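Local coordinates for protein 2-hydroxyisobutyryl-CoA synthetase (Aquincola tertiaricarbonis, PDB 6HDY) that is a synthetase of the ANL superfamily, built from a large AMP-binding region and a smaller C-terminal domain, at residues A152-G157 against Q301-T306; C246-G251 against P283-A288; L414-P419 against R478-Q483; E432-E437 against V452-P457. All blocks are in the same frame, centred on the assembly; numbering follows the deposited sequence.

Contact 1. Residues A152-G157 against Q301-T306; sequences ARIMWG and QDIIYT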
# COMPACT_ATOMS: atom_id res chain seq x y z
N ALA A 152 14.47 1.95 11.86
CA ALA A 152 15.77 1.75 11.18
C ALA A 152 16.79 1.20 12.19
O ALA A 152 17.56 0.31 11.85
CB ALA A 152 16.29 3.07 10.61
N ARG A 153 16.75 1.74 13.42
CA ARG A 153 17.61 1.36 14.54
C ARG A 153 17.48 -0.14 14.91
O ARG A 153 18.48 -0.85 14.98
CB ARG A 153 17.30 2.26 15.74
CG ARG A 153 17.82 1.75 17.07
CD ARG A 153 17.66 2.81 18.11
NE ARG A 153 17.97 2.31 19.45
CZ ARG A 153 17.57 2.88 20.57
NH1 ARG A 153 16.85 4.00 20.53
NH2 ARG A 153 17.89 2.36 21.74
N ILE A 154 16.24 -0.59 15.10
CA ILE A 154 15.87 -1.96 15.47
C ILE A 154 16.12 -2.92 14.28
O ILE A 154 16.51 -4.05 14.50
CB ILE A 154 14.40 -1.96 15.99
CG1 ILE A 154 14.28 -1.12 17.28
CG2 ILE A 154 13.89 -3.36 16.21
CD1 ILE A 154 12.90 -0.58 17.56
N MET A 155 15.89 -2.46 13.02
CA MET A 155 16.13 -3.29 11.83
C MET A 155 17.66 -3.53 11.66
O MET A 155 18.08 -4.60 11.23
CB MET A 155 15.51 -2.65 10.58
CG MET A 155 14.02 -2.92 10.44
SD MET A 155 13.23 -1.91 9.14
CE MET A 155 14.11 -2.48 7.71
N TRP A 156 18.47 -2.52 12.03
CA TRP A 156 19.93 -2.61 12.04
C TRP A 156 20.31 -3.70 13.07
O TRP A 156 21.19 -4.52 12.80
CB TRP A 156 20.55 -1.25 12.40
CG TRP A 156 22.05 -1.28 12.51
CD1 TRP A 156 22.78 -1.81 13.52
CD2 TRP A 156 22.99 -0.77 11.56
NE1 TRP A 156 24.12 -1.72 13.24
CE2 TRP A 156 24.28 -1.07 12.05
CE3 TRP A 156 22.87 -0.10 10.33
CZ2 TRP A 156 25.45 -0.69 11.38
CZ3 TRP A 156 24.03 0.27 9.66
CH2 TRP A 156 25.30 -0.04 10.18
N GLY A 157 19.58 -3.74 14.19
CA GLY A 157 19.75 -4.75 15.23
C GLY A 157 19.52 -6.18 14.77
O GLY A 157 20.03 -7.13 15.38
N GLN A 301 13.25 -0.23 25.82
CA GLN A 301 12.72 0.63 26.88
C GLN A 301 12.84 2.14 26.68
O GLN A 301 11.96 2.87 27.15
CB GLN A 301 13.34 0.23 28.23
CG GLN A 301 12.91 -1.16 28.73
CD GLN A 301 11.41 -1.32 28.95
OE1 GLN A 301 10.62 -1.42 28.00
NE2 GLN A 301 11.00 -1.41 30.20
N ASP A 302 13.92 2.62 26.04
CA ASP A 302 14.13 4.05 25.77
C ASP A 302 13.37 4.56 24.54
O ASP A 302 13.43 5.76 24.23
CB ASP A 302 15.63 4.39 25.70
CG ASP A 302 16.37 3.50 24.73
OD1 ASP A 302 16.65 2.34 25.10
OD2 ASP A 302 16.63 3.95 23.60
N ILE A 303 12.67 3.65 23.82
CA ILE A 303 11.82 4.00 22.68
C ILE A 303 10.36 4.08 23.19
O ILE A 303 9.72 5.10 23.04
CB ILE A 303 12.01 3.04 21.45
CG1 ILE A 303 13.44 3.18 20.85
CG2 ILE A 303 10.92 3.33 20.37
CD1 ILE A 303 13.86 2.18 19.76
N ILE A 304 9.88 3.00 23.84
CA ILE A 304 8.58 2.85 24.49
C ILE A 304 8.84 2.06 25.77
O ILE A 304 9.52 1.04 25.74
CB ILE A 304 7.51 2.14 23.57
CG1 ILE A 304 6.99 3.10 22.48
CG2 ILE A 304 6.34 1.47 24.37
CD1 ILE A 304 6.27 2.42 21.34
N TYR A 305 8.28 2.54 26.89
CA TYR A 305 8.42 1.89 28.19
C TYR A 305 7.40 0.76 28.34
O TYR A 305 6.20 1.00 28.47
CB TYR A 305 8.32 2.95 29.31
CG TYR A 305 8.43 2.39 30.71
CD1 TYR A 305 9.52 1.59 31.08
CD2 TYR A 305 7.47 2.67 31.68
CE1 TYR A 305 9.62 1.07 32.37
CE2 TYR A 305 7.57 2.17 32.97
CZ TYR A 305 8.65 1.37 33.32
OH TYR A 305 8.75 0.89 34.60
N THR A 306 7.89 -0.49 28.28
CA THR A 306 7.05 -1.69 28.43
C THR A 306 7.03 -2.13 29.91
O THR A 306 8.09 -2.23 30.56
CB THR A 306 7.54 -2.84 27.51
OG1 THR A 306 7.50 -2.44 26.14
CG2 THR A 306 6.71 -4.13 27.67
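Arg153 holds Asp302 in a salt bridge. Both terminal nitrogens of the guanidinium go to one oxygen, OD2. Arg153 NH2 meets Asp302 OD2 at 2.8 Å on the syn lone pair, with an N-H...O angle of 156°. The second bond, Arg153 NH1 to Asp302 OD2, is 3.1 Å and more bent. The guanidinium and carboxylate planes are nearly coplanar, 23° apart. Arg153 reaches this far because its chain is extended from CG to NE. Ile303 CD1 lies over one face of the Arg153 guanidinium, 3.6 Å from Arg153 NH1. The same isoleucine meets Ile154 tip to tip, Ile303 CD1 to Ile154 CD1 at 3.7 Å. The buried charges have further partners. Asp302 OD1 is hydrogen-bonded to the hydroxyl of Tyr359, and OD2 also takes a salt bridge from Arg38. Arg153 NE pairs with Glu39. This network probably fixes the rotation of both groups. The contact joins helix 141-157 to the loop that leads into strand 304-310, with strand 287-288 touching Ile154 and helix 43-64 packed on Gln301 and Tyr305.

Contact 2. Residues C246-G251 against P283-A288; sequences CLFFSG and PFMNVA. With 8LQ ([[(2~{R},3~{S},4~{R},5~{R})-5-(6-aminopurin-9-yl)-3,4-bis(oxidanyl)oxolan-2-yl]methoxy-oxidanyl-phosphoryl] (3~{S})-3-oxidanylbutanoate), chain C; 3HL ((3S)-3-hydroxybutanoic acid), chain B.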
# COMPACT_ATOMS: atom_id res chain seq x y z
N CYS A 246 17.10 -12.95 6.21
CA CYS A 246 16.12 -12.91 7.28
C CYS A 246 14.74 -12.53 6.81
O CYS A 246 14.54 -11.99 5.72
CB CYS A 246 16.59 -12.03 8.43
SG CYS A 246 16.15 -10.28 8.26
N LEU A 247 13.77 -12.87 7.67
CA LEU A 247 12.36 -12.57 7.58
C LEU A 247 12.02 -12.06 8.98
O LEU A 247 12.44 -12.66 9.96
CB LEU A 247 11.53 -13.84 7.26
CG LEU A 247 11.84 -14.54 5.94
CD1 LEU A 247 12.78 -15.73 6.18
CD2 LEU A 247 10.55 -15.04 5.26
N PHE A 248 11.34 -10.91 9.07
CA PHE A 248 10.98 -10.32 10.36
C PHE A 248 9.50 -10.06 10.37
O PHE A 248 8.96 -9.57 9.39
CB PHE A 248 11.85 -9.12 10.75
CG PHE A 248 11.67 -7.82 9.98
CD1 PHE A 248 12.21 -7.67 8.71
CD2 PHE A 248 11.10 -6.71 10.60
CE1 PHE A 248 12.10 -6.45 8.03
CE2 PHE A 248 11.00 -5.49 9.93
CZ PHE A 248 11.47 -5.37 8.64
N PHE A 249 8.82 -10.51 11.41
CA PHE A 249 7.36 -10.51 11.44
C PHE A 249 6.77 -9.84 12.65
O PHE A 249 7.33 -9.88 13.75
CB PHE A 249 6.84 -11.99 11.43
CG PHE A 249 7.40 -12.96 10.40
CD1 PHE A 249 7.21 -12.75 9.03
CD2 PHE A 249 8.06 -14.13 10.80
CE1 PHE A 249 7.71 -13.66 8.09
CE2 PHE A 249 8.56 -15.04 9.85
CZ PHE A 249 8.36 -14.80 8.51
N SER A 250 5.55 -9.34 12.44
CA SER A 250 4.69 -8.76 13.47
C SER A 250 3.24 -9.02 13.08
O SER A 250 2.97 -9.43 11.94
CB SER A 250 4.97 -7.27 13.64
OG SER A 250 4.34 -6.53 12.61
N GLY A 251 2.32 -8.83 14.02
CA GLY A 251 0.90 -8.95 13.74
C GLY A 251 0.16 -10.02 14.48
O GLY A 251 -1.04 -9.89 14.70
N PRO A 283 6.12 3.55 17.20
CA PRO A 283 6.94 2.47 16.61
C PRO A 283 6.71 1.12 17.31
O PRO A 283 7.14 0.90 18.44
CB PRO A 283 8.37 3.03 16.74
CG PRO A 283 8.33 3.94 17.94
CD PRO A 283 6.95 4.58 17.86
N PHE A 284 5.96 0.23 16.65
CA PHE A 284 5.52 -1.06 17.19
C PHE A 284 6.67 -2.06 17.33
O PHE A 284 6.51 -3.06 18.03
CB PHE A 284 4.36 -1.65 16.36
CG PHE A 284 4.70 -1.82 14.90
CD1 PHE A 284 5.43 -2.93 14.46
CD2 PHE A 284 4.33 -0.86 13.96
CE1 PHE A 284 5.78 -3.07 13.12
CE2 PHE A 284 4.65 -1.02 12.62
CZ PHE A 284 5.38 -2.12 12.21
N MET A 285 7.82 -1.80 16.66
CA MET A 285 9.01 -2.65 16.77
C MET A 285 9.70 -2.43 18.14
O MET A 285 10.77 -2.99 18.36
CB MET A 285 9.98 -2.42 15.59
CG MET A 285 9.45 -2.92 14.26
SD MET A 285 10.56 -2.71 12.83
CE MET A 285 11.78 -3.90 13.21
N ASN A 286 9.08 -1.67 19.08
CA ASN A 286 9.60 -1.42 20.45
C ASN A 286 9.84 -2.74 21.24
O ASN A 286 10.51 -2.77 22.28
CB ASN A 286 8.67 -0.46 21.21
CG ASN A 286 7.35 -1.08 21.59
OD1 ASN A 286 6.50 -1.30 20.76
ND2 ASN A 286 7.17 -1.44 22.85
N VAL A 287 9.26 -3.83 20.75
CA VAL A 287 9.49 -5.19 21.23
C VAL A 287 9.97 -5.93 19.97
O VAL A 287 9.27 -5.92 18.95
CB VAL A 287 8.33 -5.90 21.99
CG1 VAL A 287 8.09 -5.25 23.35
CG2 VAL A 287 7.04 -5.95 21.17
N ALA A 288 11.23 -6.39 20.00
CA ALA A 288 11.87 -7.04 18.84
C ALA A 288 13.11 -7.81 19.19
O ALA A 288 13.96 -7.33 19.94
CB ALA A 288 12.21 -6.00 17.76
N9 8LQ C . 0.50 -9.17 17.89
C8 8LQ C . 1.15 -8.25 17.16
N7 8LQ C . 2.43 -8.62 17.06
C5 8LQ C . 2.58 -9.76 17.75
C6 8LQ C . 3.62 -10.60 17.94
N6 8LQ C . 4.79 -10.27 17.42
N1 8LQ C . 3.50 -11.73 18.66
C2 8LQ C . 2.27 -12.09 19.21
N3 8LQ C . 1.19 -11.26 18.94
C4 8LQ C . 1.37 -10.10 18.25
CAA 8LQ C . 1.11 -2.98 13.62
CAZ 8LQ C . 1.88 -4.25 14.09
OAE 8LQ C . 1.88 -5.22 13.04
CAL 8LQ C . 1.25 -4.88 15.34
CAS 8LQ C . -0.24 -5.20 15.11
OAC 8LQ C . -0.56 -6.19 14.47
OAQ 8LQ C . -1.12 -4.26 15.60
PBC 8LQ C . -2.69 -4.52 15.73
OAH 8LQ C . -3.19 -4.71 14.23
OAD 8LQ C . -3.41 -3.45 16.44
O5' 8LQ C . -2.80 -5.87 16.54
C5' 8LQ C . -2.10 -5.92 17.79
C4' 8LQ C . -2.28 -7.28 18.41
O4' 8LQ C . -1.75 -8.29 17.51
C3' 8LQ C . -1.43 -7.32 19.60
O3' 8LQ C . -2.14 -6.78 20.75
C2' 8LQ C . -1.18 -8.83 19.73
O2' 8LQ C . -2.38 -9.54 20.24
C1' 8LQ C . -0.95 -9.20 18.28
CA 3HL B . 0.53 -4.77 14.70
CB 3HL B . 0.34 -3.26 14.40
OG1 3HL B . 1.56 -2.52 14.42
CG2 3HL B . -0.27 -3.04 13.04
C 3HL B . 2.00 -5.04 14.89
OA 3HL B . 2.76 -4.93 13.94
OB 3HL B . 2.39 -5.22 16.18
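The ligand pocket of this ANL-family enzyme has Ser250 and Phe284 in its wall, where the loop after strand 246-249 of the parallel sheet faces the turn before strand 287-288. Ser250 OG lies 3.8 Å from Phe284 CE1. The two modelled ligands, 8LQ and 3HL, overlap in space here, so they read as alternative occupants. Ser250 OG is within hydrogen-bonding distance of both, 2.8 Å from 8LQ OAE and 2.6 Å from 3HL OA. The hydroxyl of Tyr219 is a further hydrogen-bond partner of Ser250 OG. One face of the Phe284 ring packs on the ligands, with Phe284 CD1 3.8 Å from 8LQ CAZ. His151 meets this ring edge-to-face, and the hydroxyl of Ser277 bonds to Phe284 O. Gly251 N lies 3.0 Å from N7 of the 8LQ adenine. Behind the pocket wall, Phe248 and Met285 form a Met-aromatic contact, their side chains crossing at about a right angle. Met285 SD is 5.3 Å from the centre of the Phe248 ring and approaches it obliquely. Met285 is extended to SD and then bends (chi3 71°), which brings Met285 CE to 3.7 Å from Phe248 CE2.

Contact 3. Residues L414-P419 against R478-Q483; sequences LLRVEP and RALNQQ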
# COMPACT_ATOMS: atom_id res chain seq x y z
N LEU A 414 -12.48 -29.63 19.83
CA LEU A 414 -12.82 -30.04 18.46
C LEU A 414 -11.83 -29.38 17.49
O LEU A 414 -11.71 -28.14 17.47
CB LEU A 414 -14.28 -29.70 18.07
CG LEU A 414 -15.43 -30.24 18.93
CD1 LEU A 414 -16.77 -29.85 18.34
CD2 LEU A 414 -15.38 -31.77 19.09
N LEU A 415 -11.10 -30.20 16.71
CA LEU A 415 -10.11 -29.72 15.74
C LEU A 415 -10.40 -30.26 14.35
O LEU A 415 -10.80 -31.41 14.21
CB LEU A 415 -8.68 -30.10 16.16
CG LEU A 415 -8.14 -29.60 17.52
CD1 LEU A 415 -6.74 -30.17 17.80
CD2 LEU A 415 -8.07 -28.04 17.57
N ARG A 416 -10.25 -29.40 13.32
CA ARG A 416 -10.36 -29.74 11.91
C ARG A 416 -8.92 -29.58 11.44
O ARG A 416 -8.41 -28.46 11.44
CB ARG A 416 -11.31 -28.79 11.13
CG ARG A 416 -12.78 -28.81 11.60
CD ARG A 416 -13.69 -28.18 10.56
NE ARG A 416 -14.16 -29.20 9.61
CZ ARG A 416 -14.63 -28.97 8.39
NH1 ARG A 416 -14.70 -27.73 7.91
NH2 ARG A 416 -15.01 -29.99 7.62
N VAL A 417 -8.24 -30.71 11.16
CA VAL A 417 -6.82 -30.69 10.82
C VAL A 417 -6.53 -31.21 9.40
O VAL A 417 -7.06 -32.25 8.98
CB VAL A 417 -5.97 -31.44 11.89
CG1 VAL A 417 -4.49 -31.45 11.55
CG2 VAL A 417 -6.19 -30.85 13.29
N GLU A 418 -5.69 -30.48 8.67
CA GLU A 418 -5.25 -30.89 7.35
C GLU A 418 -4.06 -31.85 7.48
O GLU A 418 -3.09 -31.52 8.17
CB GLU A 418 -4.78 -29.68 6.52
CG GLU A 418 -5.76 -29.23 5.44
CD GLU A 418 -5.25 -28.09 4.58
OE1 GLU A 418 -4.07 -28.12 4.18
OE2 GLU A 418 -6.07 -27.20 4.24
N PRO A 419 -4.09 -33.03 6.81
CA PRO A 419 -2.87 -33.86 6.73
C PRO A 419 -2.03 -33.35 5.54
O PRO A 419 -2.54 -32.60 4.70
CB PRO A 419 -3.42 -35.24 6.40
CG PRO A 419 -4.64 -34.93 5.54
CD PRO A 419 -5.18 -33.59 5.97
N ARG A 478 -21.82 -27.69 17.84
CA ARG A 478 -22.78 -28.77 18.06
C ARG A 478 -22.87 -29.67 16.85
O ARG A 478 -22.78 -30.89 17.02
CB ARG A 478 -24.14 -28.24 18.53
CG ARG A 478 -24.02 -27.57 19.89
CD ARG A 478 -25.19 -27.87 20.78
NE ARG A 478 -24.93 -27.46 22.16
CZ ARG A 478 -25.70 -26.63 22.86
NH1 ARG A 478 -26.79 -26.12 22.31
NH2 ARG A 478 -25.39 -26.32 24.11
N ALA A 479 -22.91 -29.09 15.62
CA ALA A 479 -22.94 -29.85 14.37
C ALA A 479 -21.72 -30.74 14.21
O ALA A 479 -21.86 -31.90 13.83
CB ALA A 479 -23.05 -28.90 13.18
N LEU A 480 -20.52 -30.21 14.55
CA LEU A 480 -19.26 -30.94 14.46
C LEU A 480 -19.18 -32.07 15.49
O LEU A 480 -18.86 -33.20 15.11
CB LEU A 480 -18.04 -30.00 14.52
CG LEU A 480 -16.64 -30.65 14.35
CD1 LEU A 480 -16.54 -31.49 13.06
CD2 LEU A 480 -15.57 -29.60 14.38
N ASN A 481 -19.50 -31.78 16.78
CA ASN A 481 -19.49 -32.77 17.86
C ASN A 481 -20.41 -33.96 17.54
O ASN A 481 -19.96 -35.11 17.59
CB ASN A 481 -19.85 -32.13 19.21
CG ASN A 481 -19.13 -32.76 20.39
OD1 ASN A 481 -18.23 -33.61 20.24
ND2 ASN A 481 -19.48 -32.33 21.58
N GLN A 482 -21.67 -33.67 17.14
CA GLN A 482 -22.70 -34.61 16.72
C GLN A 482 -22.23 -35.45 15.50
O GLN A 482 -22.50 -36.65 15.46
CB GLN A 482 -23.98 -33.85 16.37
CG GLN A 482 -24.80 -33.37 17.58
CD GLN A 482 -25.70 -32.19 17.27
OE1 GLN A 482 -26.10 -31.97 16.13
NE2 GLN A 482 -26.04 -31.41 18.28
N GLN A 483 -21.54 -34.82 14.51
CA GLN A 483 -21.01 -35.49 13.33
C GLN A 483 -19.86 -36.44 13.74
O GLN A 483 -19.79 -37.56 13.23
CB GLN A 483 -20.52 -34.46 12.29
CG GLN A 483 -20.01 -35.07 10.97
CD GLN A 483 -19.01 -34.21 10.22
OE1 GLN A 483 -18.41 -33.27 10.75
NE2 GLN A 483 -18.78 -34.55 8.95
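The flat carboxamide of Asn481 meets Leu414 through its oxygen: Asn481 OD1 lies 3.6 Å from Leu414 CD2. The two side chains cross at about a right angle. This is a polar atom beside a methyl, and the hydrogen bond of OD1 goes to the amine of Lys451. The other flat group is the Arg416 guanidinium. Its contact with the helix is made lower down, by the aliphatic part of the chain, with Arg416 CG 4.0 Å from Leu480 CD2. Further out the arginine bends, and its NE forms a salt bridge with Glu453. Leucines carry the centre. Leu480 CG stands anti to the backbone N (chi1 -176°), and this places Leu480 CD2 3.9 Å from Leu414 CB. Leu414 answers with both methyls. Its CD1 rests against the helix backbone, 3.7 Å from Asn481 N, and is 4.0 Å from Leu480 CB. Strand 414-419 and helix 478-483 run nearly perpendicular, at 82°, with axes 9.7 Å apart. The C-terminal helix thus packs on one face of the mixed sheet of the C-terminal domain, and helix 428-446 packs on the other, against Leu415 and Val417. No hydrogen bond joins the two segments. The contact holds by apolar surface, while its polar ends turn to charged residues of the edge strand 450-454.

Contact 4. Residues E432-E437 against V452-P457; sequences ETFRTE and VELVAP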
# COMPACT_ATOMS: atom_id res chain seq x y z
N GLU A 432 -5.82 -42.11 8.68
CA GLU A 432 -6.34 -42.50 9.99
C GLU A 432 -5.26 -42.52 11.09
O GLU A 432 -5.51 -42.02 12.19
CB GLU A 432 -7.10 -43.83 9.90
CG GLU A 432 -7.84 -44.24 11.17
CD GLU A 432 -8.67 -43.19 11.91
OE1 GLU A 432 -9.33 -42.36 11.24
OE2 GLU A 432 -8.70 -43.23 13.16
N THR A 433 -4.06 -43.03 10.79
CA THR A 433 -2.90 -43.07 11.70
C THR A 433 -2.47 -41.63 12.08
O THR A 433 -2.04 -41.40 13.21
CB THR A 433 -1.75 -43.87 11.04
OG1 THR A 433 -2.19 -45.21 10.81
CG2 THR A 433 -0.46 -43.87 11.87
N PHE A 434 -2.59 -40.68 11.13
CA PHE A 434 -2.23 -39.30 11.42
C PHE A 434 -3.29 -38.64 12.32
O PHE A 434 -2.91 -38.00 13.31
CB PHE A 434 -1.94 -38.48 10.14
CG PHE A 434 -1.85 -37.00 10.44
CD1 PHE A 434 -0.74 -36.48 11.11
CD2 PHE A 434 -2.91 -36.15 10.16
CE1 PHE A 434 -0.70 -35.13 11.49
CE2 PHE A 434 -2.85 -34.80 10.52
CZ PHE A 434 -1.75 -34.30 11.18
N ARG A 435 -4.59 -38.81 11.99
CA ARG A 435 -5.74 -38.29 12.75
C ARG A 435 -5.66 -38.68 14.24
O ARG A 435 -5.82 -37.81 15.10
CB ARG A 435 -7.07 -38.78 12.14
CG ARG A 435 -8.28 -37.92 12.52
CD ARG A 435 -9.60 -38.48 12.00
NE ARG A 435 -9.89 -39.79 12.60
CZ ARG A 435 -10.50 -39.97 13.76
NH1 ARG A 435 -10.93 -38.93 14.46
NH2 ARG A 435 -10.71 -41.20 14.23
N THR A 436 -5.35 -39.95 14.54
CA THR A 436 -5.19 -40.48 15.90
C THR A 436 -3.94 -39.91 16.59
O THR A 436 -4.00 -39.54 17.76
CB THR A 436 -5.26 -42.02 15.93
OG1 THR A 436 -4.16 -42.58 15.21
CG2 THR A 436 -6.57 -42.55 15.39
N GLU A 437 -2.81 -39.83 15.86
CA GLU A 437 -1.56 -39.28 16.40
C GLU A 437 -1.64 -37.77 16.72
O GLU A 437 -1.04 -37.33 17.71
CB GLU A 437 -0.37 -39.60 15.50
CG GLU A 437 0.65 -40.52 16.17
CD GLU A 437 1.62 -39.81 17.10
OE1 GLU A 437 1.26 -39.58 18.27
OE2 GLU A 437 2.75 -39.50 16.65
N VAL A 452 -10.35 -34.97 16.57
CA VAL A 452 -9.80 -34.49 15.31
C VAL A 452 -10.63 -34.99 14.12
O VAL A 452 -10.87 -36.18 13.98
CB VAL A 452 -8.29 -34.87 15.13
CG1 VAL A 452 -7.73 -34.34 13.80
CG2 VAL A 452 -7.44 -34.37 16.30
N GLU A 453 -11.03 -34.07 13.25
CA GLU A 453 -11.68 -34.40 11.99
C GLU A 453 -10.65 -33.99 10.92
O GLU A 453 -10.14 -32.87 10.97
CB GLU A 453 -12.98 -33.59 11.78
CG GLU A 453 -13.73 -33.99 10.51
CD GLU A 453 -14.62 -32.96 9.85
OE1 GLU A 453 -15.36 -33.33 8.91
OE2 GLU A 453 -14.57 -31.77 10.25
N LEU A 454 -10.30 -34.91 9.99
CA LEU A 454 -9.37 -34.54 8.92
C LEU A 454 -10.15 -33.91 7.79
O LEU A 454 -11.27 -34.35 7.46
CB LEU A 454 -8.59 -35.74 8.34
CG LEU A 454 -7.53 -36.43 9.20
CD1 LEU A 454 -6.92 -37.59 8.45
CD2 LEU A 454 -6.44 -35.46 9.65
N VAL A 455 -9.56 -32.88 7.16
CA VAL A 455 -10.10 -32.23 5.98
C VAL A 455 -9.10 -32.48 4.83
O VAL A 455 -7.95 -32.86 5.08
CB VAL A 455 -10.45 -30.73 6.15
CG1 VAL A 455 -11.61 -30.53 7.12
CG2 VAL A 455 -9.23 -29.89 6.55
N ALA A 456 -9.54 -32.28 3.58
CA ALA A 456 -8.75 -32.48 2.38
C ALA A 456 -7.51 -31.58 2.39
O ALA A 456 -7.61 -30.44 2.81
CB ALA A 456 -9.59 -32.20 1.14
N PRO A 457 -6.33 -32.05 1.92
CA PRO A 457 -5.17 -31.14 1.85
C PRO A 457 -5.47 -29.85 1.06
O PRO A 457 -6.20 -29.89 0.06
CB PRO A 457 -4.11 -32.01 1.14
CG PRO A 457 -4.51 -33.41 1.45
CD PRO A 457 -6.00 -33.39 1.39
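Arg435 crosses from the helix to Val452 and Leu454. CG is turned anti to the backbone N (chi1 -159°). The first torsions lay CG and CD against Val452 and Leu454; the bend at chi3 (63°) then turns the guanidinium to the Val452 carbonyl. Arg435 NH1 donates to Val452 O at 2.8 Å, in the guanidinium plane and nearly along the C=O axis. The other edge of the group is gripped side-on by Glu432 of the same helix: Arg435 NE to Glu432 OE1 is 3.0 Å, and Arg435 NH2 to Glu432 OE2 is 3.1 Å. Bonds on two edges probably fix its rotation. Along the aliphatic part, Arg435 CG is 3.7 Å from Leu454 CG and 3.8 Å from Val452 CG1. Phe434 also has CG anti to the backbone N (chi1 169°). This brings the ring edge to the leucine, with Phe434 CD2 3.6 Å from Leu454 CD2. The contact packs the helix of a beta-alpha-beta unit on its second strand. Strand 413-419, helix 428-446 and strand 450-454 follow in order, and the two strands are parallel neighbours. Val417 touches Val452. Phe434 also touches Pro419 and, in helix 421-425, Val423.

The contacts form two pairs. Contacts 1 and 2 share the AMP-binding region, with centres 10 Å apart, and contact 2 is nested in the loop that contact 1 closes. They touch where Ile154 CD1 packs 3.3 Å from Met285 O. Contact 2 lines the ligand pocket; contact 1 lies farther out, with the Ile154 side chain about 11 Å from 8LQ. Contacts 3 and 4 share the mixed C-terminal sheet through neighbouring strands, also with centres 10 Å apart. Leu415 O and Glu453 N, 2.8 Å apart, join those strands. The centres of contacts 3 and 4 are each about 34 Å from that of contact 2. Lys466, late in the chain, is nevertheless hydrogen-bonded to 8LQ.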